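Local coordinates for hypothetical protein Atu0240 (Agrobacterium tumefaciens str. C58, PDB 2GAX) that is of unknown function but belongs to the DUF2000 family of the PTH2 clan, whose fold it probably shares with peptidyl-tRNA hydrolase 2-like proteins, at residues M61-D64 with Q65-R69; L68-I71 with H72-L76; F90-H94 with D95-R99. One frame throughout, in Å; residues are numbered along the deposited sequence.

Contact 1: residues M61-D64 with Q65-R69; sequences MATD and QEALR
With CG of Asp64 held between its own backbone N and carbonyl carbon (chi1 61°), the carboxylate folds back over the first turn of the helix that follows, where Ala67 N donates to Asp64 OD2 at 3.0 Å. This makes Asp64 the N-cap. The amide comes in from above the carboxylate plane, 56° out of it. One water bridges the same OD2, 2.7 Å away, to Glu66 N, so the cap also serves the neighbouring amide through solvent. Asp64 O starts the helical ladder by accepting from Leu68 N at 2.8 Å. Thr63 packs against the same turn: its OG1, anti to the backbone N, lies 3.0 Å from Ala67 CB and gives a weak hydrogen bond to Asp64 OD1, while its CG2 faces Leu68 CB at 4.1 Å. Within the same first turn, Arg69 grips Glu66 side-on with NE and NH2, one nitrogen to each carboxylate oxygen; NE to OE1 is 2.7 Å, and both oxygens lie essentially in the guanidinium plane. The bend of the Glu66 chain at chi2 turns the carboxylate to meet it. Strand 58-63 thus passes directly into helix 65-77, the short axes at 118° to each other, and Thr63 and Leu68 both rest on Ile9 of the adjacent parallel strand 4-11.

Contact 2: residues L68-I71 with H72-L76; sequences LRKI and HQRSL
Successive turns of helix 65-77 meet here, in an intrahelical contact whose buried side faces the central sheet. Four i to i+4 backbone bonds join the turns, from Leu68 O to His72 N through Ile71 O to Ser75 N; the one from Gln73 N to Arg69 O is 2.8 Å long and nearly straight at 174°. Ser75 OG turns back to His72 O at 2.7 Å, so this carbonyl accepts from the hydroxyl as well as from Leu76 N. Leu68 and Ile71 lean on Ile9 of strand 4-11, and Ile71 and Ser75 on Met115 of strand 112-120. Elsewhere on the helix, the aliphatic part of Arg69, whose guanidinium is held by Glu66, crosses the Gln73 amide, CG lying 3.9 Å from CD. Lys70 and Arg74 run alongside each other in the same direction, Lys70 CD 3.7 Å from Arg74 NH2. The Arg74 chain, extended from CG to NE, brings its guanidinium obliquely against Ile71 as well, NH1 3.8 Å from CG1. Lys70 NZ and Arg74 NH1 are only 3.8 Å apart, yet carbonyls hold both: Ala67 O and Lys129 O take NZ, Ile127 O and Lys129 O take NH1. These carbonyl oxygens, Lys129 O common to both cations, probably offset the repulsion between the two like charges and favour a protonated lysine.

Contact 3: residues F90-H94 with D95-R99; sequences FATGH and DAANR
An ST turn at Thr92 leads into helix 95-102, and the Thr92 side chain that makes it also pairs with Asn98. The turn itself is a side-chain to backbone bond: Thr92 OG1 accepts from His94 N at 3.2 Å. With OG1 between the backbone N and the carbonyl carbon (chi1 88°), the hydroxyl can receive that amide and still give its own proton to Asn98 OD1, 2.7 Å away. The second hydrogen bond of the carboxamide runs to the main chain, Asn98 ND2 donating to Thr92 O at 3.1 Å. The two side chains run antiparallel, and the carboxamide grips the threonine at both hydroxyl and carbonyl. Each donor stands above the carbonyl plane of its acceptor, although Thr92 O lies almost in the plane of the Asn98 amide. Together these bonds fix the rotation of the amide. Among backbone bonds, His94 O takes Asn98 N at 2.9 Å and opens the helix, for which His94 is the N-cap residue. Nonpolar contact is slight: Ala97 CB lies 3.4 Å from Thr92 OG1 and 4.0 Å from His94 CB. All of this lies at the surface, in the loop and helix that follow edge strand 83-86. A salt bridge spans one turn: Arg99 NE meets Asp95 OD2 at 2.9 Å from above the carboxylate plane, 37° out of it.

How the contacts relate
Contacts 1 and 2 overlap on helix 65-77, sharing Leu68 and Arg69: the first covers its capped start after strand 58-63, the second the turns that follow. Their centres are 9 Å apart, and Thr63 CG2 touches Ile71 CD1 at 4.1 Å, linking the strand end to the second turn. Contact 3 comes later in the chain, at the start of helix 95-102, with centres 22 Å from contact 1 and 23 Å from contact 2; its nearest atoms stay about 10 Å from either. Contacts 1 and 3 solve a similar problem, beginning a helix, with an aspartate cap in one and a threonine turn in the other.

Contact 1: residues M61-D64 with Q65-R69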
# COMPACT_ATOMS: atom_id res chain seq x y z
N MSE A 61 2.39 -3.91 -7.62
CA MSE A 61 3.65 -4.59 -7.90
C MSE A 61 3.90 -5.71 -6.89
O MSE A 61 3.22 -5.80 -5.87
CB MSE A 61 4.81 -3.60 -7.88
CG MSE A 61 4.67 -2.47 -8.89
SE MSE A 61 5.88 -0.99 -8.45
CE MSE A 61 4.98 -0.36 -6.95
N ALA A 62 4.88 -6.56 -7.18
CA ALA A 62 5.26 -7.63 -6.27
C ALA A 62 6.77 -7.83 -6.31
O ALA A 62 7.41 -7.56 -7.32
CB ALA A 62 4.53 -8.93 -6.61
N THR A 63 7.33 -8.28 -5.19
CA THR A 63 8.76 -8.61 -5.13
C THR A 63 9.05 -9.52 -3.95
O THR A 63 8.14 -9.88 -3.20
CB THR A 63 9.64 -7.33 -5.11
OG1 THR A 63 11.03 -7.70 -5.19
CG2 THR A 63 9.41 -6.51 -3.84
N ASP A 64 10.32 -9.89 -3.79
CA ASP A 64 10.75 -10.76 -2.70
C ASP A 64 10.97 -10.02 -1.37
O ASP A 64 11.04 -8.79 -1.32
CB ASP A 64 12.03 -11.50 -3.10
CG ASP A 64 13.19 -10.55 -3.40
OD1 ASP A 64 13.26 -10.05 -4.54
OD2 ASP A 64 14.01 -10.31 -2.49
N GLN A 65 11.09 -10.80 -0.30
CA GLN A 65 11.24 -10.25 1.05
C GLN A 65 12.33 -9.18 1.18
O GLN A 65 12.06 -8.07 1.64
CB GLN A 65 11.47 -11.37 2.07
CG GLN A 65 11.45 -10.91 3.52
CD GLN A 65 10.14 -10.25 3.91
OE1 GLN A 65 9.87 -9.09 3.56
NE2 GLN A 65 9.32 -10.98 4.66
N GLU A 66 13.55 -9.52 0.78
CA GLU A 66 14.66 -8.58 0.95
C GLU A 66 14.56 -7.39 0.03
O GLU A 66 14.99 -6.29 0.38
CB GLU A 66 16.03 -9.27 0.86
CG GLU A 66 16.27 -10.23 2.02
CD GLU A 66 15.94 -9.62 3.37
OE1 GLU A 66 16.49 -8.55 3.71
OE2 GLU A 66 15.11 -10.20 4.10
N ALA A 67 13.96 -7.59 -1.15
CA ALA A 67 13.70 -6.46 -2.03
C ALA A 67 12.62 -5.52 -1.47
O ALA A 67 12.70 -4.29 -1.66
CB ALA A 67 13.34 -6.92 -3.43
N LEU A 68 11.63 -6.08 -0.78
CA LEU A 68 10.59 -5.27 -0.15
C LEU A 68 11.16 -4.49 1.05
O LEU A 68 10.75 -3.37 1.31
CB LEU A 68 9.38 -6.13 0.25
CG LEU A 68 8.03 -5.51 0.65
CD1 LEU A 68 7.56 -4.42 -0.31
CD2 LEU A 68 6.98 -6.59 0.74
N ARG A 69 12.12 -5.08 1.74
CA ARG A 69 12.83 -4.39 2.81
C ARG A 69 13.54 -3.11 2.33
O ARG A 69 13.38 -2.07 2.95
CB ARG A 69 13.85 -5.31 3.50
CG ARG A 69 14.52 -4.65 4.71
CD ARG A 69 15.56 -5.53 5.36
NE ARG A 69 15.12 -6.92 5.43
CZ ARG A 69 14.24 -7.38 6.32
NH1 ARG A 69 13.69 -6.57 7.22
NH2 ARG A 69 13.91 -8.67 6.30
O HOH W 1 14.52 -12.05 -0.48

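Contact 2: residues L68-I71 with H72-L76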
# COMPACT_ATOMS: atom_id res chain seq x y z
N LEU A 68 11.63 -6.08 -0.78
CA LEU A 68 10.59 -5.27 -0.15
C LEU A 68 11.16 -4.49 1.05
O LEU A 68 10.75 -3.37 1.31
CB LEU A 68 9.38 -6.13 0.25
CG LEU A 68 8.03 -5.51 0.65
CD1 LEU A 68 7.56 -4.42 -0.31
CD2 LEU A 68 6.98 -6.59 0.74
N ARG A 69 12.12 -5.08 1.74
CA ARG A 69 12.83 -4.39 2.81
C ARG A 69 13.54 -3.11 2.33
O ARG A 69 13.38 -2.07 2.95
CB ARG A 69 13.85 -5.31 3.50
CG ARG A 69 14.52 -4.65 4.71
CD ARG A 69 15.56 -5.53 5.36
NE ARG A 69 15.12 -6.92 5.43
CZ ARG A 69 14.24 -7.38 6.32
NH1 ARG A 69 13.69 -6.57 7.22
NH2 ARG A 69 13.91 -8.67 6.30
N LYS A 70 14.29 -3.19 1.23
CA LYS A 70 15.00 -2.01 0.73
C LYS A 70 14.04 -0.91 0.26
O LYS A 70 14.29 0.27 0.50
CB LYS A 70 16.05 -2.35 -0.35
CG LYS A 70 15.59 -3.34 -1.39
CD LYS A 70 16.52 -3.36 -2.63
CE LYS A 70 15.83 -4.06 -3.83
NZ LYS A 70 14.41 -3.59 -4.08
N ILE A 71 12.94 -1.31 -0.39
CA ILE A 71 11.87 -0.39 -0.79
C ILE A 71 11.31 0.33 0.44
O ILE A 71 11.19 1.56 0.46
CB ILE A 71 10.75 -1.14 -1.57
CG1 ILE A 71 11.27 -1.55 -2.96
CG2 ILE A 71 9.51 -0.26 -1.71
CD1 ILE A 71 10.40 -2.55 -3.74
N HIS A 72 11.01 -0.44 1.49
CA HIS A 72 10.63 0.12 2.78
C HIS A 72 11.69 1.14 3.27
O HIS A 72 11.38 2.30 3.54
CB HIS A 72 10.42 -1.03 3.77
CG HIS A 72 10.07 -0.59 5.16
ND1 HIS A 72 10.23 -1.42 6.25
CD2 HIS A 72 9.57 0.57 5.65
CE1 HIS A 72 9.85 -0.79 7.34
NE2 HIS A 72 9.45 0.42 7.01
N GLN A 73 12.95 0.69 3.34
CA GLN A 73 14.08 1.55 3.71
C GLN A 73 14.24 2.81 2.84
O GLN A 73 14.48 3.89 3.35
CB GLN A 73 15.38 0.72 3.73
CG GLN A 73 15.39 -0.32 4.86
CD GLN A 73 16.50 -1.34 4.74
OE1 GLN A 73 16.90 -1.72 3.63
NE2 GLN A 73 16.99 -1.81 5.87
N ARG A 74 14.07 2.66 1.53
CA ARG A 74 14.14 3.80 0.62
C ARG A 74 13.03 4.82 0.91
O ARG A 74 13.28 6.02 0.84
CB ARG A 74 14.04 3.37 -0.84
CG ARG A 74 15.21 2.55 -1.37
CD ARG A 74 15.22 2.63 -2.87
NE ARG A 74 16.12 1.65 -3.46
CZ ARG A 74 15.73 0.54 -4.07
NH1 ARG A 74 14.44 0.24 -4.18
NH2 ARG A 74 16.64 -0.28 -4.59
N SER A 75 11.82 4.35 1.24
CA SER A 75 10.70 5.28 1.47
C SER A 75 10.93 6.14 2.71
O SER A 75 10.61 7.32 2.70
CB SER A 75 9.36 4.55 1.57
OG SER A 75 9.30 3.74 2.73
N LEU A 76 11.51 5.56 3.75
CA LEU A 76 11.81 6.28 4.99
C LEU A 76 12.91 7.30 4.74
O LEU A 76 12.84 8.44 5.21
CB LEU A 76 12.22 5.29 6.10
CG LEU A 76 11.11 4.41 6.68
CD1 LEU A 76 11.68 3.36 7.62
CD2 LEU A 76 10.09 5.26 7.42

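Contact 3: residues F90-H94 with D95-R99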
# COMPACT_ATOMS: atom_id res chain seq x y z
N PHE A 90 -1.18 -10.92 10.33
CA PHE A 90 -2.11 -11.99 9.93
C PHE A 90 -2.62 -12.81 11.12
O PHE A 90 -3.59 -13.55 10.98
CB PHE A 90 -1.44 -12.93 8.92
CG PHE A 90 -1.38 -12.38 7.52
CD1 PHE A 90 -2.53 -11.94 6.88
CD2 PHE A 90 -0.17 -12.33 6.83
CE1 PHE A 90 -2.48 -11.44 5.58
CE2 PHE A 90 -0.11 -11.82 5.52
CZ PHE A 90 -1.26 -11.37 4.91
N ALA A 91 -1.96 -12.66 12.27
CA ALA A 91 -2.27 -13.45 13.48
C ALA A 91 -3.46 -12.94 14.30
O ALA A 91 -4.02 -13.68 15.11
CB ALA A 91 -1.04 -13.53 14.38
N THR A 92 -3.84 -11.68 14.12
CA THR A 92 -5.06 -11.16 14.76
C THR A 92 -5.85 -10.27 13.81
O THR A 92 -5.32 -9.79 12.81
CB THR A 92 -4.81 -10.34 16.07
OG1 THR A 92 -4.60 -8.96 15.74
CG2 THR A 92 -3.63 -10.88 16.90
N GLY A 93 -7.13 -10.06 14.12
CA GLY A 93 -7.94 -9.13 13.38
C GLY A 93 -8.27 -7.89 14.18
O GLY A 93 -9.26 -7.22 13.90
N HIS A 94 -7.44 -7.58 15.18
CA HIS A 94 -7.70 -6.45 16.10
C HIS A 94 -6.68 -5.34 15.88
O HIS A 94 -5.47 -5.58 15.98
CB HIS A 94 -7.65 -6.88 17.57
CG HIS A 94 -8.68 -7.91 17.95
ND1 HIS A 94 -10.03 -7.73 17.75
CD2 HIS A 94 -8.54 -9.12 18.55
CE1 HIS A 94 -10.68 -8.79 18.19
NE2 HIS A 94 -9.80 -9.65 18.68
N ASP A 95 -7.16 -4.14 15.60
CA ASP A 95 -6.29 -2.98 15.36
C ASP A 95 -5.28 -2.77 16.51
O ASP A 95 -4.08 -2.65 16.26
CB ASP A 95 -7.13 -1.74 15.08
CG ASP A 95 -6.31 -0.47 15.07
OD1 ASP A 95 -5.65 -0.16 14.05
OD2 ASP A 95 -6.32 0.21 16.11
N ALA A 96 -5.76 -2.76 17.76
CA ALA A 96 -4.86 -2.60 18.91
C ALA A 96 -3.74 -3.63 18.96
O ALA A 96 -2.56 -3.29 19.22
CB ALA A 96 -5.66 -2.59 20.23
N ALA A 97 -4.10 -4.89 18.72
CA ALA A 97 -3.14 -6.00 18.74
C ALA A 97 -2.14 -5.90 17.61
O ALA A 97 -0.94 -6.11 17.82
CB ALA A 97 -3.87 -7.37 18.71
N ASN A 98 -2.62 -5.56 16.42
CA ASN A 98 -1.74 -5.44 15.26
C ASN A 98 -0.80 -4.24 15.32
O ASN A 98 0.37 -4.36 14.95
CB ASN A 98 -2.55 -5.46 13.97
CG ASN A 98 -3.11 -6.84 13.70
OD1 ASN A 98 -2.67 -7.81 14.33
ND2 ASN A 98 -4.08 -6.94 12.79
N ARG A 99 -1.32 -3.12 15.82
CA ARG A 99 -0.45 -1.96 16.09
C ARG A 99 0.59 -2.30 17.15
O ARG A 99 1.75 -1.90 17.03
CB ARG A 99 -1.26 -0.72 16.48
CG ARG A 99 -1.94 -0.04 15.30
CD ARG A 99 -2.51 1.31 15.67
NE ARG A 99 -3.61 1.20 16.63
CZ ARG A 99 -3.51 1.43 17.94
NH1 ARG A 99 -2.35 1.78 18.49
NH2 ARG A 99 -4.57 1.28 18.72